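Local coordinates for protein 11S globulin (Wrightia tinctoria, PDB 5WXU) that probably serves as a seed storage protein, a hexameric nutrient reserve, and binds the plant hormone auxin (indole-3-acetic acid), at residues B[194-206]-B[219-231]. Residues are numbered along the deposited sequence; the frame is centred on the assembly and turned at random.
Sequences DQNLRRYFLGGNQ and NLLWNNVFQPLDP. With PO4 (phosphate ion), chain N.
Trp222 receives Arg199 and Phe201 from the neighbouring strand. Its CG lies anti to the backbone N (chi1 -176°), which lays the indole across both. CD of Arg199 sits over the six-membered ring in a CH-pi contact, 3.9 Å from the centroid, and the guanidinium plane is inclined 29° to the indole. Trp222 CZ3 lies over one guanidinium face, toward its rim, and Leu197 CD2 covers the opposite face, while at the edge NH1 donates to a phosphate probably from the crystallisation liquor, also hydrogen-bonded by His85 and His168, and NE to a water that also bonds Leu221 O. The Phe201 ring is nearly parallel to the five-membered ring (19°) but slid aside, with centroids 4.5 Å apart. On the other face of the sheet, Leu221 CD1 lies over the Arg198 guanidinium, 3.6 Å from NE, while NH1 and NH2 grip Asp194 end-on in a salt bridge. At the end of strand 221-224, Asn224 ND2 donates to a lone pair of Gly204 O (2.8 Å), and its OD1 accepts from Phe226 N, closing an Asx turn. Parallel backbone bonds, such as Phe201 N to Asn223 O (2.8 Å), join 198-201 to 221-224. Strand 198-201 also pairs antiparallel with 91-98, building a parallel pair into a mixed sheet of the N-terminal cupin beta-barrel.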
ATOM      1  N   ASP B 194      -2.179   0.520 -28.318  1.00 15.57           N
ATOM      2  CA  ASP B 194      -0.884   0.288 -28.900  1.00 16.27           C
ATOM      3  C   ASP B 194      -0.180   1.668 -28.857  1.00 15.25           C
ATOM      4  O   ASP B 194      -0.756   2.687 -28.385  1.00 16.61           O
ATOM      5  CB  ASP B 194      -1.029  -0.259 -30.320  1.00 16.76           C
ATOM      6  CG  ASP B 194      -1.923   0.684 -31.197  1.00 19.56           C
ATOM      7  OD1 ASP B 194      -1.647   1.879 -31.286  1.00 18.41           O
ATOM      8  OD2 ASP B 194      -2.962   0.230 -31.729  1.00 19.13           O
ATOM      9  N   GLN B 195       1.038   1.731 -29.355  1.00 16.07           N
ATOM     10  CA  GLN B 195       1.883   2.884 -29.103  1.00 16.98           C
ATOM     11  C   GLN B 195       1.678   4.015 -30.117  1.00 17.99           C
ATOM     12  O   GLN B 195       2.637   4.458 -30.798  1.00 20.02           O
ATOM     13  CB  GLN B 195       3.362   2.430 -29.046  1.00 17.40           C
ATOM     14  CG  GLN B 195       3.609   1.343 -28.006  1.00 16.85           C
ATOM     15  CD  GLN B 195       3.188   1.838 -26.626  1.00 19.20           C
ATOM     16  OE1 GLN B 195       3.784   2.750 -26.110  1.00 17.46           O
ATOM     17  NE2 GLN B 195       2.113   1.298 -26.086  1.00 20.13           N
ATOM     18  N   ASN B 196       0.444   4.482 -30.188  1.00 19.79           N
ATOM     19  CA  ASN B 196       0.023   5.559 -31.100  1.00 17.88           C
ATOM     20  C   ASN B 196      -1.030   6.347 -30.371  1.00 19.05           C
ATOM     21  O   ASN B 196      -1.880   5.764 -29.683  1.00 19.11           O
ATOM     22  CB  ASN B 196      -0.577   5.017 -32.406  1.00 19.20           C
ATOM     23  CG  ASN B 196       0.404   4.173 -33.195  1.00 23.42           C
ATOM     24  OD1 ASN B 196       0.382   2.905 -33.109  1.00 24.84           O
ATOM     25  ND2 ASN B 196       1.336   4.837 -33.877  1.00 18.28           N
ATOM     26  N   LEU B 197      -0.979   7.687 -30.493  1.00 17.37           N
ATOM     27  CA  LEU B 197      -1.985   8.503 -29.848  1.00 17.30           C
ATOM     28  C   LEU B 197      -3.305   8.559 -30.602  1.00 20.30           C
ATOM     29  O   LEU B 197      -3.301   8.830 -31.835  1.00 19.69           O
ATOM     30  CB  LEU B 197      -1.444   9.930 -29.682  1.00 17.94           C
ATOM     31  CG  LEU B 197      -2.318  10.924 -28.978  1.00 20.93           C
ATOM     32  CD1 LEU B 197      -2.537  10.514 -27.521  1.00 20.31           C
ATOM     33  CD2 LEU B 197      -1.684  12.320 -29.033  1.00 23.00           C
ATOM     34  N   ARG B 198      -4.399   8.425 -29.861  1.00 18.61           N
ATOM     35  CA  ARG B 198      -5.737   8.726 -30.296  1.00 19.12           C
ATOM     36  C   ARG B 198      -6.230   9.982 -29.684  1.00 19.35           C
ATOM     37  O   ARG B 198      -6.028  10.244 -28.468  1.00 18.23           O
ATOM     38  CB  ARG B 198      -6.754   7.640 -29.902  1.00 20.23           C
ATOM     39  CG  ARG B 198      -6.761   6.379 -30.718  1.00 21.22           C
ATOM     40  CD  ARG B 198      -5.679   5.445 -30.384  1.00 23.18           C
ATOM     41  NE  ARG B 198      -5.852   4.107 -30.983  1.00 20.38           N
ATOM     42  CZ  ARG B 198      -4.855   3.277 -31.075  1.00 19.52           C
ATOM     43  NH1 ARG B 198      -3.668   3.628 -30.639  1.00 19.26           N
ATOM     44  NH2 ARG B 198      -5.009   2.097 -31.644  1.00 19.19           N
ATOM     45  N   ARG B 199      -6.879  10.833 -30.506  1.00 18.36           N
ATOM     46  CA  ARG B 199      -7.575  12.003 -30.000  1.00 21.05           C
ATOM     47  C   ARG B 199      -9.015  11.953 -30.383  1.00 20.69           C
ATOM     48  O   ARG B 199      -9.352  12.096 -31.542  1.00 20.68           O
ATOM     49  CB  ARG B 199      -6.966  13.335 -30.500  1.00 20.91           C
ATOM     50  CG  ARG B 199      -5.440  13.431 -30.257  1.00 23.84           C
ATOM     51  CD  ARG B 199      -4.883  14.747 -30.823  1.00 29.74           C
ATOM     52  NE  ARG B 199      -3.515  14.603 -31.305  1.00 30.99           N
ATOM     53  CZ  ARG B 199      -2.484  15.326 -30.892  1.00 32.31           C
ATOM     54  NH1 ARG B 199      -2.602  16.257 -29.923  1.00 31.98           N
ATOM     55  NH2 ARG B 199      -1.300  15.074 -31.443  1.00 35.39           N
ATOM     56  N   TYR B 200      -9.871  11.767 -29.379  1.00 18.38           N
ATOM     57  CA  TYR B 200     -11.279  11.536 -29.572  1.00 18.92           C
ATOM     58  C   TYR B 200     -11.981  12.784 -29.116  1.00 18.89           C
ATOM     59  O   TYR B 200     -12.045  13.062 -27.955  1.00 19.15           O
ATOM     60  CB  TYR B 200     -11.758  10.268 -28.841  1.00 21.31           C
ATOM     61  CG  TYR B 200     -11.358   8.951 -29.566  1.00 24.58           C
ATOM     62  CD1 TYR B 200     -10.537   8.946 -30.730  1.00 30.10           C
ATOM     63  CD2 TYR B 200     -11.818   7.752 -29.152  1.00 28.40           C
ATOM     64  CE1 TYR B 200     -10.162   7.764 -31.348  1.00 31.49           C
ATOM     65  CE2 TYR B 200     -11.417   6.553 -29.742  1.00 31.12           C
ATOM     66  CZ  TYR B 200     -10.622   6.538 -30.852  1.00 32.38           C
ATOM     67  OH  TYR B 200     -10.300   5.321 -31.499  1.00 29.71           O
ATOM     68  N   PHE B 201     -12.643  13.483 -30.052  1.00 17.67           N
ATOM     69  CA  PHE B 201     -13.268  14.733 -29.809  1.00 17.46           C
ATOM     70  C   PHE B 201     -14.799  14.632 -29.738  1.00 16.30           C
ATOM     71  O   PHE B 201     -15.407  13.830 -30.452  1.00 20.37           O
ATOM     72  CB  PHE B 201     -12.845  15.739 -30.926  1.00 16.95           C
ATOM     73  CG  PHE B 201     -11.488  16.309 -30.776  1.00 16.70           C
ATOM     74  CD1 PHE B 201     -10.440  15.685 -31.332  1.00 16.84           C
ATOM     75  CD2 PHE B 201     -11.250  17.490 -30.041  1.00 17.99           C
ATOM     76  CE1 PHE B 201      -9.168  16.189 -31.200  1.00 19.00           C
ATOM     77  CE2 PHE B 201      -9.984  17.972 -29.867  1.00 16.76           C
ATOM     78  CZ  PHE B 201      -8.946  17.330 -30.491  1.00 16.70           C
ATOM     79  N   LEU B 202     -15.394  15.358 -28.812  1.00 17.76           N
ATOM     80  CA  LEU B 202     -16.880  15.452 -28.658  1.00 18.94           C
ATOM     81  C   LEU B 202     -17.330  16.688 -29.437  1.00 20.75           C
ATOM     82  O   LEU B 202     -17.544  17.759 -28.897  1.00 19.87           O
ATOM     83  CB  LEU B 202     -17.289  15.543 -27.239  1.00 17.83           C
ATOM     84  CG  LEU B 202     -17.127  14.210 -26.470  1.00 21.01           C
ATOM     85  CD1 LEU B 202     -15.734  13.679 -26.345  1.00 24.55           C
ATOM     86  CD2 LEU B 202     -17.775  14.392 -25.108  1.00 21.51           C
ATOM     87  N   GLY B 203     -17.456  16.488 -30.731  1.00 22.86           N
ATOM     88  CA  GLY B 203     -17.556  17.584 -31.643  1.00 22.46           C
ATOM     89  C   GLY B 203     -16.407  17.800 -32.547  1.00 21.14           C
ATOM     90  O   GLY B 203     -15.359  17.166 -32.507  1.00 20.17           O
ATOM     91  N   GLY B 204     -16.583  18.826 -33.411  1.00 22.86           N
ATOM     92  CA  GLY B 204     -15.556  19.205 -34.345  1.00 22.28           C
ATOM     93  C   GLY B 204     -15.614  18.562 -35.691  1.00 24.97           C
ATOM     94  O   GLY B 204     -16.249  17.537 -35.859  1.00 24.63           O
ATOM     95  N   ASN B 205     -14.897  19.156 -36.650  1.00 24.05           N
ATOM     96  CA  ASN B 205     -14.735  18.588 -37.968  1.00 28.93           C
ATOM     97  C   ASN B 205     -13.516  19.238 -38.621  1.00 37.16           C
ATOM     98  O   ASN B 205     -13.166  20.326 -38.200  1.00 38.66           O
ATOM     99  CB  ASN B 205     -15.992  18.956 -38.737  1.00 31.00           C
ATOM    100  CG  ASN B 205     -16.372  17.951 -39.788  1.00 34.16           C
ATOM    101  OD1 ASN B 205     -15.655  16.973 -40.078  1.00 27.44           O
ATOM    102  ND2 ASN B 205     -17.556  18.170 -40.347  1.00 37.46           N
ATOM    103  N   GLN B 206     -12.917  18.611 -39.637  1.00 38.32           N
ATOM    104  CA  GLN B 206     -11.834  19.200 -40.473  1.00 46.53           C
ATOM    105  C   GLN B 206     -12.124  20.654 -40.810  1.00 46.47           C
ATOM    106  O   GLN B 206     -13.252  20.961 -41.117  1.00 52.01           O
ATOM    107  CB  GLN B 206     -11.696  18.434 -41.819  1.00 53.01           C
ATOM    108  CG  GLN B 206     -13.019  18.215 -42.600  1.00 57.00           C
ATOM    109  CD  GLN B 206     -12.957  18.528 -44.124  1.00 67.73           C
ATOM    110  OE1 GLN B 206     -12.706  19.674 -44.539  1.00 73.86           O
ATOM    111  NE2 GLN B 206     -13.246  17.509 -44.962  1.00 63.51           N
ATOM    112  N   ASN B 219       0.198   9.733 -39.907  1.00 46.01           N
ATOM    113  CA  ASN B 219      -1.217   9.462 -40.028  1.00 55.40           C
ATOM    114  C   ASN B 219      -1.968   9.476 -38.669  1.00 47.40           C
ATOM    115  O   ASN B 219      -1.748   8.622 -37.795  1.00 44.12           O
ATOM    116  CB  ASN B 219      -1.444   8.149 -40.739  1.00 59.56           C
ATOM    117  CG  ASN B 219      -2.863   8.027 -41.217  1.00 67.21           C
ATOM    118  OD1 ASN B 219      -3.776   7.877 -40.398  1.00 71.90           O
ATOM    119  ND2 ASN B 219      -3.072   8.143 -42.536  1.00 65.84           N
ATOM    120  N   LEU B 220      -2.854  10.461 -38.530  1.00 40.14           N
ATOM    121  CA  LEU B 220      -3.345  10.855 -37.251  1.00 35.82           C
ATOM    122  C   LEU B 220      -4.662  10.153 -36.974  1.00 33.11           C
ATOM    123  O   LEU B 220      -5.528  10.006 -37.856  1.00 35.00           O
ATOM    124  CB  LEU B 220      -3.514  12.386 -37.174  1.00 40.51           C
ATOM    125  CG  LEU B 220      -2.191  13.180 -37.364  1.00 41.78           C
ATOM    126  CD1 LEU B 220      -2.512  14.634 -37.657  1.00 41.04           C
ATOM    127  CD2 LEU B 220      -1.269  13.078 -36.148  1.00 46.45           C
ATOM    128  N   LEU B 221      -4.806   9.727 -35.720  1.00 28.16           N
ATOM    129  CA  LEU B 221      -6.039   9.185 -35.227  1.00 25.20           C
ATOM    130  C   LEU B 221      -6.706  10.304 -34.469  1.00 28.28           C
ATOM    131  O   LEU B 221      -6.434  10.504 -33.287  1.00 30.32           O
ATOM    132  CB  LEU B 221      -5.734   7.959 -34.361  1.00 25.97           C
ATOM    133  CG  LEU B 221      -4.967   6.796 -35.035  1.00 26.50           C
ATOM    134  CD1 LEU B 221      -4.625   5.663 -34.035  1.00 27.54           C
ATOM    135  CD2 LEU B 221      -5.723   6.238 -36.242  1.00 27.81           C
ATOM    136  N   TRP B 222      -7.520  11.088 -35.169  1.00 22.80           N
ATOM    137  CA  TRP B 222      -8.081  12.297 -34.664  1.00 23.23           C
ATOM    138  C   TRP B 222      -9.481  12.387 -35.240  1.00 25.16           C
ATOM    139  O   TRP B 222      -9.645  12.443 -36.450  1.00 27.51           O
ATOM    140  CB  TRP B 222      -7.177  13.473 -35.093  1.00 24.47           C
ATOM    141  CG  TRP B 222      -7.492  14.810 -34.610  1.00 23.24           C
ATOM    142  CD1 TRP B 222      -8.747  15.359 -34.507  1.00 25.53           C
ATOM    143  CD2 TRP B 222      -6.565  15.857 -34.207  1.00 23.65           C
ATOM    144  NE1 TRP B 222      -8.653  16.670 -34.056  1.00 27.04           N
ATOM    145  CE2 TRP B 222      -7.334  17.011 -33.920  1.00 24.52           C
ATOM    146  CE3 TRP B 222      -5.153  15.951 -34.160  1.00 24.89           C
ATOM    147  CZ2 TRP B 222      -6.761  18.208 -33.451  1.00 24.15           C
ATOM    148  CZ3 TRP B 222      -4.557  17.197 -33.718  1.00 26.73           C
ATOM    149  CH2 TRP B 222      -5.378  18.289 -33.361  1.00 27.15           C
ATOM    150  N   ASN B 223     -10.497  12.393 -34.413  1.00 20.92           N
ATOM    151  CA  ASN B 223     -11.824  12.188 -34.911  1.00 25.13           C
ATOM    152  C   ASN B 223     -12.892  12.770 -33.972  1.00 23.32           C
ATOM    153  O   ASN B 223     -12.736  12.759 -32.747  1.00 22.04           O
ATOM    154  CB  ASN B 223     -11.982  10.630 -34.872  1.00 32.37           C
ATOM    155  CG  ASN B 223     -13.242  10.123 -35.495  1.00 37.65           C
ATOM    156  OD1 ASN B 223     -13.589  10.527 -36.624  1.00 44.04           O
ATOM    157  ND2 ASN B 223     -13.950   9.186 -34.786  1.00 35.33           N
ATOM    158  N   ASN B 224     -13.987  13.280 -34.542  1.00 20.79           N
ATOM    159  CA  ASN B 224     -15.190  13.592 -33.833  1.00 19.96           C
ATOM    160  C   ASN B 224     -15.951  12.269 -33.575  1.00 19.94           C
ATOM    161  O   ASN B 224     -16.462  11.619 -34.528  1.00 20.30           O
ATOM    162  CB  ASN B 224     -16.088  14.543 -34.665  1.00 21.76           C
ATOM    163  CG  ASN B 224     -17.418  14.838 -34.024  1.00 20.10           C
ATOM    164  OD1 ASN B 224     -17.859  14.189 -33.082  1.00 20.90           O
ATOM    165  ND2 ASN B 224     -18.127  15.875 -34.566  1.00 18.46           N
ATOM    166  N   VAL B 225     -16.025  11.854 -32.320  1.00 18.20           N
ATOM    167  CA  VAL B 225     -16.610  10.523 -31.989  1.00 19.61           C
ATOM    168  C   VAL B 225     -18.063  10.303 -32.311  1.00 21.13           C
ATOM    169  O   VAL B 225     -18.510   9.128 -32.341  1.00 22.19           O
ATOM    170  CB  VAL B 225     -16.414  10.124 -30.463  1.00 20.36           C
ATOM    171  CG1 VAL B 225     -14.979  10.093 -30.133  1.00 24.23           C
ATOM    172  CG2 VAL B 225     -17.200  10.908 -29.484  1.00 24.04           C
ATOM    173  N   PHE B 226     -18.805  11.399 -32.575  1.00 20.86           N
ATOM    174  CA  PHE B 226     -20.198  11.303 -32.913  1.00 21.80           C
ATOM    175  C   PHE B 226     -20.399  10.983 -34.387  1.00 22.78           C
ATOM    176  O   PHE B 226     -21.420  10.429 -34.735  1.00 22.16           O
ATOM    177  CB  PHE B 226     -20.921  12.601 -32.583  1.00 20.48           C
ATOM    178  CG  PHE B 226     -20.903  12.964 -31.119  1.00 19.43           C
ATOM    179  CD1 PHE B 226     -21.469  12.126 -30.194  1.00 22.15           C
ATOM    180  CD2 PHE B 226     -20.280  14.137 -30.670  1.00 18.18           C
ATOM    181  CE1 PHE B 226     -21.426  12.428 -28.847  1.00 21.80           C
ATOM    182  CE2 PHE B 226     -20.227  14.443 -29.328  1.00 18.87           C
ATOM    183  CZ  PHE B 226     -20.855  13.608 -28.417  1.00 20.62           C
ATOM    184  N   GLN B 227     -19.405  11.285 -35.219  1.00 22.82           N
ATOM    185  CA  GLN B 227     -19.484  11.010 -36.649  1.00 22.55           C
ATOM    186  C   GLN B 227     -19.702   9.557 -37.047  1.00 27.01           C
ATOM    187  O   GLN B 227     -20.490   9.314 -37.942  1.00 24.61           O
ATOM    188  CB  GLN B 227     -18.266  11.615 -37.396  1.00 22.57           C
ATOM    189  CG  GLN B 227     -18.410  13.127 -37.427  1.00 24.95           C
ATOM    190  CD  GLN B 227     -17.289  13.863 -38.143  1.00 28.74           C
ATOM    191  OE1 GLN B 227     -16.358  13.259 -38.644  1.00 25.84           O
ATOM    192  NE2 GLN B 227     -17.462  15.190 -38.306  1.00 28.85           N
ATOM    193  N   PRO B 228     -18.986   8.588 -36.430  1.00 24.20           N
ATOM    194  CA  PRO B 228     -19.178   7.169 -36.875  1.00 24.63           C
ATOM    195  C   PRO B 228     -20.383   6.473 -36.337  1.00 25.38           C
ATOM    196  O   PRO B 228     -20.424   5.257 -36.346  1.00 26.87           O
ATOM    197  CB  PRO B 228     -17.888   6.486 -36.410  1.00 25.89           C
ATOM    198  CG  PRO B 228     -17.371   7.330 -35.287  1.00 22.72           C
ATOM    199  CD  PRO B 228     -17.724   8.749 -35.662  1.00 23.04           C
ATOM    200  N   LEU B 229     -21.388   7.200 -35.859  1.00 23.94           N
ATOM    201  CA  LEU B 229     -22.579   6.655 -35.244  1.00 22.52           C
ATOM    202  C   LEU B 229     -23.811   7.021 -36.105  1.00 26.11           C
ATOM    203  O   LEU B 229     -23.849   8.077 -36.835  1.00 27.67           O
ATOM    204  CB  LEU B 229     -22.737   7.231 -33.849  1.00 24.01           C
ATOM    205  CG  LEU B 229     -21.550   6.959 -32.884  1.00 27.15           C
ATOM    206  CD1 LEU B 229     -21.738   7.577 -31.517  1.00 29.52           C
ATOM    207  CD2 LEU B 229     -21.347   5.453 -32.739  1.00 29.25           C
ATOM    208  N   ASP B 230     -24.851   6.197 -35.991  1.00 24.80           N
ATOM    209  CA  ASP B 230     -26.148   6.468 -36.631  1.00 27.12           C
ATOM    210  C   ASP B 230     -26.832   7.540 -35.844  1.00 24.67           C
ATOM    211  O   ASP B 230     -27.103   7.374 -34.666  1.00 24.82           O
ATOM    212  CB  ASP B 230     -26.985   5.183 -36.618  1.00 26.50           C
ATOM    213  CG  ASP B 230     -28.384   5.341 -37.172  1.00 29.40           C
ATOM    214  OD1 ASP B 230     -28.864   6.471 -37.458  1.00 28.76           O
ATOM    215  OD2 ASP B 230     -28.984   4.280 -37.401  1.00 32.90           O
ATOM    216  N   PRO B 231     -27.135   8.698 -36.484  1.00 30.18           N
ATOM    217  CA  PRO B 231     -27.774   9.754 -35.715  1.00 26.53           C
ATOM    218  C   PRO B 231     -29.117   9.429 -35.162  1.00 24.40           C
ATOM    219  O   PRO B 231     -29.477   9.996 -34.111  1.00 24.17           O
ATOM    220  CB  PRO B 231     -27.839  10.942 -36.698  1.00 29.87           C
ATOM    221  CG  PRO B 231     -27.831  10.308 -38.032  1.00 29.05           C
ATOM    222  CD  PRO B 231     -26.984   9.051 -37.923  1.00 31.30           C
TER
HETATM  223  P   PO4 N 501      -5.468  16.573 -26.908  1.00 44.29           P
HETATM  224  O1  PO4 N 501      -6.664  15.670 -27.501  1.00 26.75           O
HETATM  225  O2  PO4 N 501      -5.696  17.533 -25.752  1.00 45.13           O
HETATM  226  O3  PO4 N 501      -4.533  15.632 -26.138  1.00 48.11           O
HETATM  227  O4  PO4 N 501      -4.466  17.119 -27.928  1.00 35.10           O
HETATM  228  O   HOH W   1      -2.424  10.006 -33.913  1.00 34.00           O
HETATM  229  O   HOH W   2      -3.972  12.366 -33.017  1.00 42.66           O